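Local coordinates for probable zinc protease (Pseudomonas aeruginosa, PDB 4NNZ), which forms one subunit of the heterodimeric zinc protease PA0371-PA0372 and probably has the metallopeptidase activity of the M16 family, at residues A186-T191 / I214-L219; T47-A52 / D175-W180; Q355-M360 / Q389-L394. All blocks are in the same frame, centred on the assembly; numbering follows the deposited sequence.

Contact 1: residues A186-T191 / I214-L219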
loop_
_atom_site.group_PDB
_atom_site.type_symbol
_atom_site.label_atom_id
_atom_site.label_comp_id
_atom_site.label_asym_id
_atom_site.label_seq_id
_atom_site.Cartn_x
_atom_site.Cartn_y
_atom_site.Cartn_z
ATOM N N ALA A 186 16.323 17.683 -5.162
ATOM C CA ALA A 186 17.263 18.509 -4.505
ATOM C C ALA A 186 18.642 17.927 -4.656
ATOM O O ALA A 186 18.798 16.742 -4.795
ATOM C CB ALA A 186 16.899 18.641 -3.062
ATOM N N PRO A 187 19.660 18.767 -4.540
ATOM C CA PRO A 187 21.039 18.392 -4.800
ATOM C C PRO A 187 21.493 17.307 -3.896
ATOM O O PRO A 187 22.229 16.462 -4.297
ATOM C CB PRO A 187 21.790 19.660 -4.493
ATOM C CG PRO A 187 20.780 20.748 -4.555
ATOM C CD PRO A 187 19.452 20.171 -4.851
ATOM N N ASN A 188 21.003 17.310 -2.683
ATOM C CA ASN A 188 21.383 16.312 -1.738
ATOM C C ASN A 188 20.552 15.067 -1.901
ATOM O O ASN A 188 20.717 14.120 -1.184
ATOM C CB ASN A 188 21.339 16.844 -0.326
ATOM C CG ASN A 188 20.076 17.594 -0.015
ATOM O OD1 ASN A 188 19.794 18.608 -0.602
ATOM N ND2 ASN A 188 19.336 17.105 0.937
ATOM N N ASN A 189 19.654 15.078 -2.866
ATOM C CA ASN A 189 18.943 13.886 -3.250
ATOM C C ASN A 189 19.356 13.350 -4.587
ATOM O O ASN A 189 18.690 12.541 -5.133
ATOM C CB ASN A 189 17.451 14.119 -3.230
ATOM C CG ASN A 189 16.684 12.864 -2.992
ATOM O OD1 ASN A 189 17.136 11.988 -2.310
ATOM N ND2 ASN A 189 15.534 12.768 -3.570
ATOM N N ALA A 190 20.455 13.820 -5.115
ATOM C CA ALA A 190 20.793 13.541 -6.481
ATOM C C ALA A 190 22.218 13.119 -6.727
ATOM O O ALA A 190 23.089 13.409 -5.967
ATOM C CB ALA A 190 20.443 14.727 -7.337
ATOM N N THR A 191 22.433 12.392 -7.799
ATOM C CA THR A 191 23.773 12.027 -8.218
ATOM C C THR A 191 24.033 12.383 -9.655
ATOM O O THR A 191 23.265 12.065 -10.481
ATOM C CB THR A 191 24.049 10.544 -8.072
ATOM O OG1 THR A 191 23.768 10.151 -6.753
ATOM C CG2 THR A 191 25.445 10.301 -8.263
ATOM N N ILE A 214 23.017 26.010 -6.306
ATOM C CA ILE A 214 21.785 25.449 -5.832
ATOM C C ILE A 214 21.933 24.990 -4.414
ATOM O O ILE A 214 22.832 24.269 -4.068
ATOM C CB ILE A 214 21.354 24.282 -6.711
ATOM C CG1 ILE A 214 21.584 24.631 -8.173
ATOM C CG2 ILE A 214 19.926 23.913 -6.413
ATOM C CD1 ILE A 214 20.643 24.004 -9.167
ATOM N N PRO A 215 20.932 25.481 -3.574
ATOM C CA PRO A 215 21.140 25.158 -2.167
ATOM C C PRO A 215 20.522 23.880 -1.689
ATOM O O PRO A 215 19.558 23.428 -2.231
ATOM C CB PRO A 215 20.483 26.303 -1.473
ATOM C CG PRO A 215 19.265 26.479 -2.225
ATOM C CD PRO A 215 19.664 26.365 -3.632
ATOM N N TRP A 216 21.088 23.329 -0.644
ATOM C CA TRP A 216 20.640 22.133 -0.004
ATOM C C TRP A 216 19.264 22.354 0.564
ATOM O O TRP A 216 18.952 23.427 0.994
ATOM C CB TRP A 216 21.627 21.915 1.098
ATOM C CG TRP A 216 21.517 20.744 1.886
ATOM C CD1 TRP A 216 22.198 19.627 1.731
ATOM C CD2 TRP A 216 20.737 20.586 3.053
ATOM N NE1 TRP A 216 21.871 18.737 2.687
ATOM C CE2 TRP A 216 20.968 19.315 3.523
ATOM C CE3 TRP A 216 19.847 21.395 3.732
ATOM C CZ2 TRP A 216 20.346 18.822 4.626
ATOM C CZ3 TRP A 216 19.244 20.916 4.805
ATOM C CH2 TRP A 216 19.487 19.639 5.255
ATOM N N ARG A 217 18.420 21.342 0.515
ATOM C CA ARG A 217 17.068 21.426 1.010
ATOM C C ARG A 217 16.829 20.256 1.918
ATOM O O ARG A 217 17.253 19.190 1.601
ATOM C CB ARG A 217 16.069 21.320 -0.131
ATOM C CG ARG A 217 16.167 22.352 -1.226
ATOM C CD ARG A 217 14.848 22.536 -1.957
ATOM N NE ARG A 217 14.711 21.694 -3.138
ATOM C CZ ARG A 217 15.431 21.828 -4.246
ATOM N NH1 ARG A 217 16.693 21.432 -4.254
ATOM N NH2 ARG A 217 14.894 22.354 -5.346
ATOM N N GLN A 218 16.133 20.449 3.032
ATOM C CA GLN A 218 15.808 19.361 3.913
ATOM C C GLN A 218 14.869 18.416 3.229
ATOM O O GLN A 218 13.984 18.813 2.518
ATOM C CB GLN A 218 15.183 19.868 5.192
ATOM C CG GLN A 218 14.805 18.775 6.153
ATOM C CD GLN A 218 15.914 18.436 7.094
ATOM O OE1 GLN A 218 16.226 17.284 7.299
ATOM N NE2 GLN A 218 16.514 19.440 7.670
ATOM N N LEU A 219 15.083 17.149 3.452
ATOM C CA LEU A 219 14.386 16.169 2.720
ATOM C C LEU A 219 13.378 15.579 3.617
ATOM O O LEU A 219 13.502 15.633 4.802
ATOM C CB LEU A 219 15.339 15.089 2.262
ATOM C CG LEU A 219 15.656 14.993 0.800
ATOM C CD1 LEU A 219 15.829 16.365 0.231
ATOM C CD2 LEU A 219 16.923 14.207 0.627
#
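Ala-186 meets Arg-217 and Leu-219 where the chain turns out of helix 174-184 into strand 190-196, a helix-to-strand connection of the first alpha/beta half of this M16 fold. The methyl CB of Ala-186 lies close to the NH1 end of the Arg-217 guanidinium, out of its plane; the approach to NH1 is tight enough that the exact position of that group is doubtful. Ala-186 CB also reaches Leu-219 CD1 at 4.1 Å. The arginine chain, bent at chi3, doubles back toward the helix, where NE is hydrogen-bonded to Glu-182 O. Next comes Pro-187, which begins a short 3-10 turn. Pro-187 CG packs against Ile-214 CG2 at 3.8 Å, the two side chains crossing at about a right angle, and both also rest on Met-111 of helix 100-112.

Asn-188 carries the polar part of the contact. Its amide grips both backbone groups of Arg-217: Asn-188 OD1 accepts Arg-217 N at 3.3 Å in a nearly straight bond, and Asn-188 ND2 donates to Arg-217 O at 3.0 Å. The two bonds tie the loop 214-219 to the turn through a side chain and fix the rotation of the amide. With chi1 at 47°, CG sits between backbone N and carbonyl carbon, and the amide lies over one face of the Trp-216 indole, their planes 19° apart. Asn-188 CG is 3.4 Å from Trp-216 CD1.

At Asn-189 the chain leaves the turn. ND2 of this residue is held by Trp-184 O, while OD1 merely touches a leucine methyl: Asn-189 OD1 stands 3.7 Å from Leu-219 CD2.

Contact 2: residues T47-A52 / D175-W180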
loop_
_atom_site.group_PDB
_atom_site.type_symbol
_atom_site.label_atom_id
_atom_site.label_comp_id
_atom_site.label_asym_id
_atom_site.label_seq_id
_atom_site.Cartn_x
_atom_site.Cartn_y
_atom_site.Cartn_z
ATOM N N THR A 47 -0.540 8.564 -5.928
ATOM C CA THR A 47 0.360 7.795 -6.727
ATOM C C THR A 47 0.579 8.378 -8.095
ATOM O O THR A 47 -0.215 9.130 -8.599
ATOM C CB THR A 47 0.012 6.298 -6.787
ATOM O OG1 THR A 47 -1.221 6.096 -7.431
ATOM C CG2 THR A 47 -0.088 5.747 -5.454
ATOM N N GLY A 48 1.710 8.026 -8.665
ATOM C CA GLY A 48 2.060 8.390 -10.004
ATOM C C GLY A 48 2.713 9.712 -10.125
ATOM O O GLY A 48 2.958 10.147 -11.196
ATOM N N LEU A 49 2.964 10.333 -8.994
ATOM C CA LEU A 49 3.521 11.665 -8.901
ATOM C C LEU A 49 4.913 11.830 -9.431
ATOM O O LEU A 49 5.201 12.808 -10.026
ATOM C CB LEU A 49 3.502 12.109 -7.453
ATOM C CG LEU A 49 3.020 13.482 -7.042
ATOM C CD1 LEU A 49 1.790 13.920 -7.782
ATOM C CD2 LEU A 49 2.748 13.441 -5.570
ATOM N N SER A 50 5.791 10.895 -9.146
ATOM C CA SER A 50 7.148 10.974 -9.608
ATOM C C SER A 50 7.267 10.838 -11.076
ATOM O O SER A 50 8.002 11.525 -11.711
ATOM C CB SER A 50 7.991 9.934 -8.924
ATOM O OG SER A 50 7.452 9.702 -7.681
ATOM N N HIS A 51 6.551 9.888 -11.613
ATOM C CA HIS A 51 6.479 9.691 -13.019
ATOM C C HIS A 51 5.825 10.853 -13.778
ATOM O O HIS A 51 6.195 11.136 -14.867
ATOM C CB HIS A 51 5.825 8.361 -13.297
ATOM C CG HIS A 51 5.455 8.181 -14.714
ATOM N ND1 HIS A 51 4.327 8.737 -15.252
ATOM C CD2 HIS A 51 6.082 7.547 -15.719
ATOM C CE1 HIS A 51 4.279 8.459 -16.533
ATOM N NE2 HIS A 51 5.327 7.726 -16.838
ATOM N N ALA A 52 4.812 11.464 -13.226
ATOM C CA ALA A 52 4.231 12.627 -13.828
ATOM C C ALA A 52 5.155 13.815 -13.839
ATOM O O ALA A 52 5.218 14.552 -14.789
ATOM C CB ALA A 52 2.947 12.992 -13.135
ATOM N N ASP A 175 -0.351 21.704 -7.734
ATOM C CA ASP A 175 0.267 21.940 -6.467
ATOM C C ASP A 175 0.907 20.710 -5.926
ATOM O O ASP A 175 1.951 20.771 -5.355
ATOM C CB ASP A 175 -0.721 22.563 -5.533
ATOM C CG ASP A 175 -0.845 24.031 -5.774
ATOM O OD1 ASP A 175 0.185 24.720 -5.712
ATOM O OD2 ASP A 175 -1.946 24.511 -6.076
ATOM N N ASP A 176 0.284 19.577 -6.152
ATOM C CA ASP A 176 0.829 18.331 -5.704
ATOM C C ASP A 176 2.147 18.055 -6.379
ATOM O O ASP A 176 3.056 17.565 -5.769
ATOM C CB ASP A 176 -0.156 17.205 -5.948
ATOM C CG ASP A 176 -1.397 17.330 -5.118
ATOM O OD1 ASP A 176 -1.352 17.971 -4.075
ATOM O OD2 ASP A 176 -2.429 16.786 -5.499
ATOM N N LEU A 177 2.221 18.350 -7.658
ATOM C CA LEU A 177 3.426 18.239 -8.424
ATOM C C LEU A 177 4.521 19.188 -8.021
ATOM O O LEU A 177 5.644 18.824 -7.993
ATOM C CB LEU A 177 3.113 18.423 -9.894
ATOM C CG LEU A 177 2.762 17.242 -10.775
ATOM C CD1 LEU A 177 3.337 17.472 -12.129
ATOM C CD2 LEU A 177 3.329 15.968 -10.234
ATOM N N ARG A 178 4.184 20.423 -7.732
ATOM C CA ARG A 178 5.165 21.395 -7.323
ATOM C C ARG A 178 5.796 21.005 -6.041
ATOM O O ARG A 178 6.952 21.217 -5.822
ATOM C CB ARG A 178 4.503 22.739 -7.098
ATOM C CG ARG A 178 4.079 23.454 -8.347
ATOM C CD ARG A 178 3.627 24.853 -8.043
ATOM N NE ARG A 178 3.297 25.584 -9.245
ATOM C CZ ARG A 178 2.087 26.040 -9.512
ATOM N NH1 ARG A 178 1.105 25.828 -8.665
ATOM N NH2 ARG A 178 1.853 26.709 -10.620
ATOM N N HIS A 179 4.969 20.533 -5.145
ATOM C CA HIS A 179 5.389 20.187 -3.832
ATOM C C HIS A 179 6.322 19.026 -3.835
ATOM O O HIS A 179 7.249 18.957 -3.081
ATOM C CB HIS A 179 4.183 19.895 -2.993
ATOM C CG HIS A 179 4.507 19.604 -1.578
ATOM N ND1 HIS A 179 4.837 20.586 -0.680
ATOM C CD2 HIS A 179 4.577 18.437 -0.906
ATOM C CE1 HIS A 179 5.088 20.039 0.489
ATOM N NE2 HIS A 179 4.935 18.734 0.378
ATOM N N TRP A 180 6.013 18.085 -4.691
ATOM C CA TRP A 180 6.828 16.933 -4.893
ATOM C C TRP A 180 8.146 17.355 -5.456
ATOM O O TRP A 180 9.159 16.812 -5.111
ATOM C CB TRP A 180 6.105 15.956 -5.788
ATOM C CG TRP A 180 6.577 14.571 -5.741
ATOM C CD1 TRP A 180 7.244 13.948 -6.692
ATOM C CD2 TRP A 180 6.374 13.611 -4.708
ATOM N NE1 TRP A 180 7.509 12.686 -6.346
ATOM C CE2 TRP A 180 6.973 12.442 -5.127
ATOM C CE3 TRP A 180 5.746 13.630 -3.475
ATOM C CZ2 TRP A 180 6.980 11.316 -4.372
ATOM C CZ3 TRP A 180 5.761 12.532 -2.742
ATOM C CH2 TRP A 180 6.365 11.377 -3.184
#
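Leu-49 is the bump of this contact, and helix 174-184 supplies the hollow, lined by Asp-176, Leu-177 and Trp-180. The contact packs two helices of the M16 fold: helix 49-56 carries an HxxEH sequence beginning at His-51, the inverted zinc motif of this family, and His-51 itself points away from the partner helix.

The floor of the hollow is the indole of Trp-180. Leu-49 CB stands 4.1 Å from the centroid of the five-membered ring and only 3° off its normal, a CH-pi contact squarely over the face. Farther out, Leu-49 CD2 covers the rim of the same face, 3.7 Å from Trp-180 CE3. The wall is Leu-177, whose side chain slides past that of Leu-49 in the opposite direction until Leu-49 CD1 and Leu-177 CD2 are 3.5 Å apart. That Leu-177 methyl is in turn a bump: CD2 of Leu-177 fits between Leu-49 and Ala-52, one turn apart on helix 49-56, with Ala-52 CB at 4.2 Å from it. Leu-53 and Met-56 extend the cover over Leu-177.

Trp-180 CG lies anti to the backbone N (chi1 -160°), which sets the ring beside the first turn of helix 49-56, and Trp-184 meets it edge-to-face. That first turn is held by Glu-42, whose carboxylate accepts Gly-48 N, at the N-cap, and Ser-50 N. Asp-176, which also lines the hollow, forms a salt bridge with Arg-223 of the second subunit, another copy of this protein. The polar link between the helices is weak and rests on a less certain hydroxyl position: Trp-180 NE1 donates to Ser-50 OG at 3.3 Å, with a bent N-H...O angle of 131°.

Contact 3: residues Q355-M360 / Q389-L394; sequences QMIAGM and QDLEAL
The carboxylate of Asp-390 is the flat group that touches across this antiparallel helix pair, and the methyl CE of Met-360 approaches its OD2 from well out of the carboxylate plane, 3.8 Å away. The other oxygen, OD1, is engaged in a salt bridge with Arg-269 of helix 262-276, which would help hold the carboxylate in its orientation. Asp-390 therefore borders the apolar seam with one oxygen and ties its helix to a third helix with the other.

Helices 346-364 and 386-396 belong to the second alpha/beta half of the M16 fold. Their short segments run at 169° to each other with axes 11.0 Å apart, a separation wide enough for leucine, isoleucine and methionine side chains to fill. Near the middle Ile-357 and Leu-391 slide past one another in opposite directions. Leu-391 CD1 lies against both branches of the isoleucine, 3.5 Å from Ile-357 CG2 and 3.8 Å from Ile-357 CG1. With Ile-357 CG2 anti to the backbone N and CG1 beside that N, both branches face the same Leu-391 methyl.

Met-360 bends at chi3 and brings Met-360 CE back to Leu-391 CD1, at 3.9 Å, so that the same methyl group borders a carboxylate oxygen and a leucine. Met-356, one turn earlier, reaches toward Leu-394, which it crosses at about a right angle. Both of these residues also rest on helix 262-276, Met-356 on Ala-273 and Leu-394 on Leu-270, so the pair is packed against a common helical support. On that side of the seam the closest approach is methyl to methyl, Met-356 CE to Leu-394 CD1 at 3.6 Å.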
loop_
_atom_site.group_PDB
_atom_site.type_symbol
_atom_site.label_atom_id
_atom_site.label_comp_id
_atom_site.label_asym_id
_atom_site.label_seq_id
_atom_site.Cartn_x
_atom_site.Cartn_y
_atom_site.Cartn_z
ATOM N N GLN A 355 28.817 -17.456 -17.925
ATOM C CA GLN A 355 28.013 -16.768 -18.894
ATOM C C GLN A 355 27.352 -15.525 -18.366
ATOM O O GLN A 355 27.133 -14.590 -19.092
ATOM C CB GLN A 355 27.081 -17.706 -19.643
ATOM C CG GLN A 355 27.596 -17.935 -21.053
ATOM C CD GLN A 355 26.892 -19.019 -21.821
ATOM O OE1 GLN A 355 25.695 -19.174 -21.737
ATOM N NE2 GLN A 355 27.645 -19.761 -22.595
ATOM N N MET A 356 27.024 -15.532 -17.096
ATOM C CA MET A 356 26.504 -14.369 -16.446
ATOM C C MET A 356 27.521 -13.267 -16.404
ATOM O O MET A 356 27.216 -12.115 -16.601
ATOM C CB MET A 356 26.154 -14.728 -15.028
ATOM C CG MET A 356 24.790 -14.300 -14.593
ATOM S SD MET A 356 24.459 -14.762 -12.905
ATOM C CE MET A 356 24.453 -13.183 -12.114
ATOM N N ILE A 357 28.735 -13.627 -16.067
ATOM C CA ILE A 357 29.793 -12.675 -16.017
ATOM C C ILE A 357 30.070 -12.128 -17.393
ATOM O O ILE A 357 30.249 -10.952 -17.578
ATOM C CB ILE A 357 31.022 -13.347 -15.465
ATOM C CG1 ILE A 357 30.696 -13.868 -14.083
ATOM C CG2 ILE A 357 32.177 -12.381 -15.442
ATOM C CD1 ILE A 357 31.897 -14.254 -13.273
ATOM N N ALA A 358 30.069 -13.007 -18.362
ATOM C CA ALA A 358 30.430 -12.641 -19.689
ATOM C C ALA A 358 29.477 -11.627 -20.232
ATOM O O ALA A 358 29.876 -10.680 -20.862
ATOM C CB ALA A 358 30.416 -13.868 -20.559
ATOM N N GLY A 359 28.201 -11.851 -20.022
ATOM C CA GLY A 359 27.183 -10.933 -20.459
ATOM C C GLY A 359 27.283 -9.607 -19.769
ATOM O O GLY A 359 27.060 -8.570 -20.353
ATOM N N MET A 360 27.576 -9.657 -18.489
ATOM C CA MET A 360 27.765 -8.459 -17.721
ATOM C C MET A 360 28.961 -7.692 -18.177
ATOM O O MET A 360 28.915 -6.495 -18.249
ATOM C CB MET A 360 27.853 -8.766 -16.246
ATOM C CG MET A 360 26.495 -8.881 -15.583
ATOM S SD MET A 360 26.586 -9.985 -14.185
ATOM C CE MET A 360 27.631 -9.009 -13.135
ATOM N N GLN A 389 33.697 -5.349 -7.457
ATOM C CA GLN A 389 33.792 -6.529 -6.645
ATOM C C GLN A 389 32.671 -7.498 -6.897
ATOM O O GLN A 389 32.628 -8.548 -6.332
ATOM C CB GLN A 389 33.893 -6.170 -5.178
ATOM C CG GLN A 389 33.219 -4.883 -4.812
ATOM C CD GLN A 389 34.121 -3.929 -4.084
ATOM O OE1 GLN A 389 35.099 -3.458 -4.633
ATOM N NE2 GLN A 389 33.782 -3.625 -2.847
ATOM N N ASP A 390 31.770 -7.132 -7.777
ATOM C CA ASP A 390 30.613 -7.936 -8.027
ATOM C C ASP A 390 31.015 -9.262 -8.553
ATOM O O ASP A 390 30.444 -10.245 -8.197
ATOM C CB ASP A 390 29.772 -7.268 -9.077
ATOM C CG ASP A 390 28.323 -7.602 -8.959
ATOM O OD1 ASP A 390 27.908 -8.304 -8.034
ATOM O OD2 ASP A 390 27.593 -7.132 -9.817
ATOM N N LEU A 391 32.019 -9.263 -9.430
ATOM C CA LEU A 391 32.484 -10.479 -10.105
ATOM C C LEU A 391 33.276 -11.409 -9.172
ATOM O O LEU A 391 33.470 -12.593 -9.461
ATOM C CB LEU A 391 33.299 -10.125 -11.360
ATOM C CG LEU A 391 32.543 -9.533 -12.561
ATOM C CD1 LEU A 391 31.250 -10.287 -12.817
ATOM C CD2 LEU A 391 32.268 -8.052 -12.380
ATOM N N GLU A 392 33.725 -10.862 -8.050
ATOM C CA GLU A 392 34.337 -11.640 -7.026
ATOM C C GLU A 392 33.254 -12.235 -6.191
ATOM O O GLU A 392 33.337 -13.356 -5.751
ATOM C CB GLU A 392 35.248 -10.773 -6.193
ATOM C CG GLU A 392 35.867 -11.505 -5.034
ATOM C CD GLU A 392 36.320 -12.893 -5.397
ATOM O OE1 GLU A 392 37.062 -13.024 -6.376
ATOM O OE2 GLU A 392 35.936 -13.843 -4.699
ATOM N N ALA A 393 32.220 -11.455 -5.975
ATOM C CA ALA A 393 31.100 -11.871 -5.175
ATOM C C ALA A 393 30.367 -13.031 -5.775
ATOM O O ALA A 393 29.893 -13.876 -5.082
ATOM C CB ALA A 393 30.166 -10.710 -4.977
ATOM N N LEU A 394 30.222 -13.024 -7.074
ATOM C CA LEU A 394 29.537 -14.088 -7.751
ATOM C C LEU A 394 30.331 -15.357 -7.605
ATOM O O LEU A 394 29.803 -16.439 -7.537
ATOM C CB LEU A 394 29.304 -13.742 -9.203
ATOM C CG LEU A 394 28.102 -12.872 -9.470
ATOM C CD1 LEU A 394 27.804 -12.815 -10.938
ATOM C CD2 LEU A 394 26.894 -13.367 -8.724
#

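In the fold
Following the chain from the N terminus, contact 2 closes first, bringing helix 174-184 back to helix 49-56 across 122 intervening residues. A few residues on, contact 1 opens in the turn just before strand 190-196 and closes a short loop through helix 200-211. Contact 3 comes last, joining helices 346-364 and 386-396. The three loops run in series; none nests in or crosses another. Contacts 1 and 2 are neighbours on the half with the six-stranded sheet, their centres about 17 Å apart, and helix 174-184 leads from one to the other. Contact 3 belongs to the second half, its centre about 38 Å from that of contact 2.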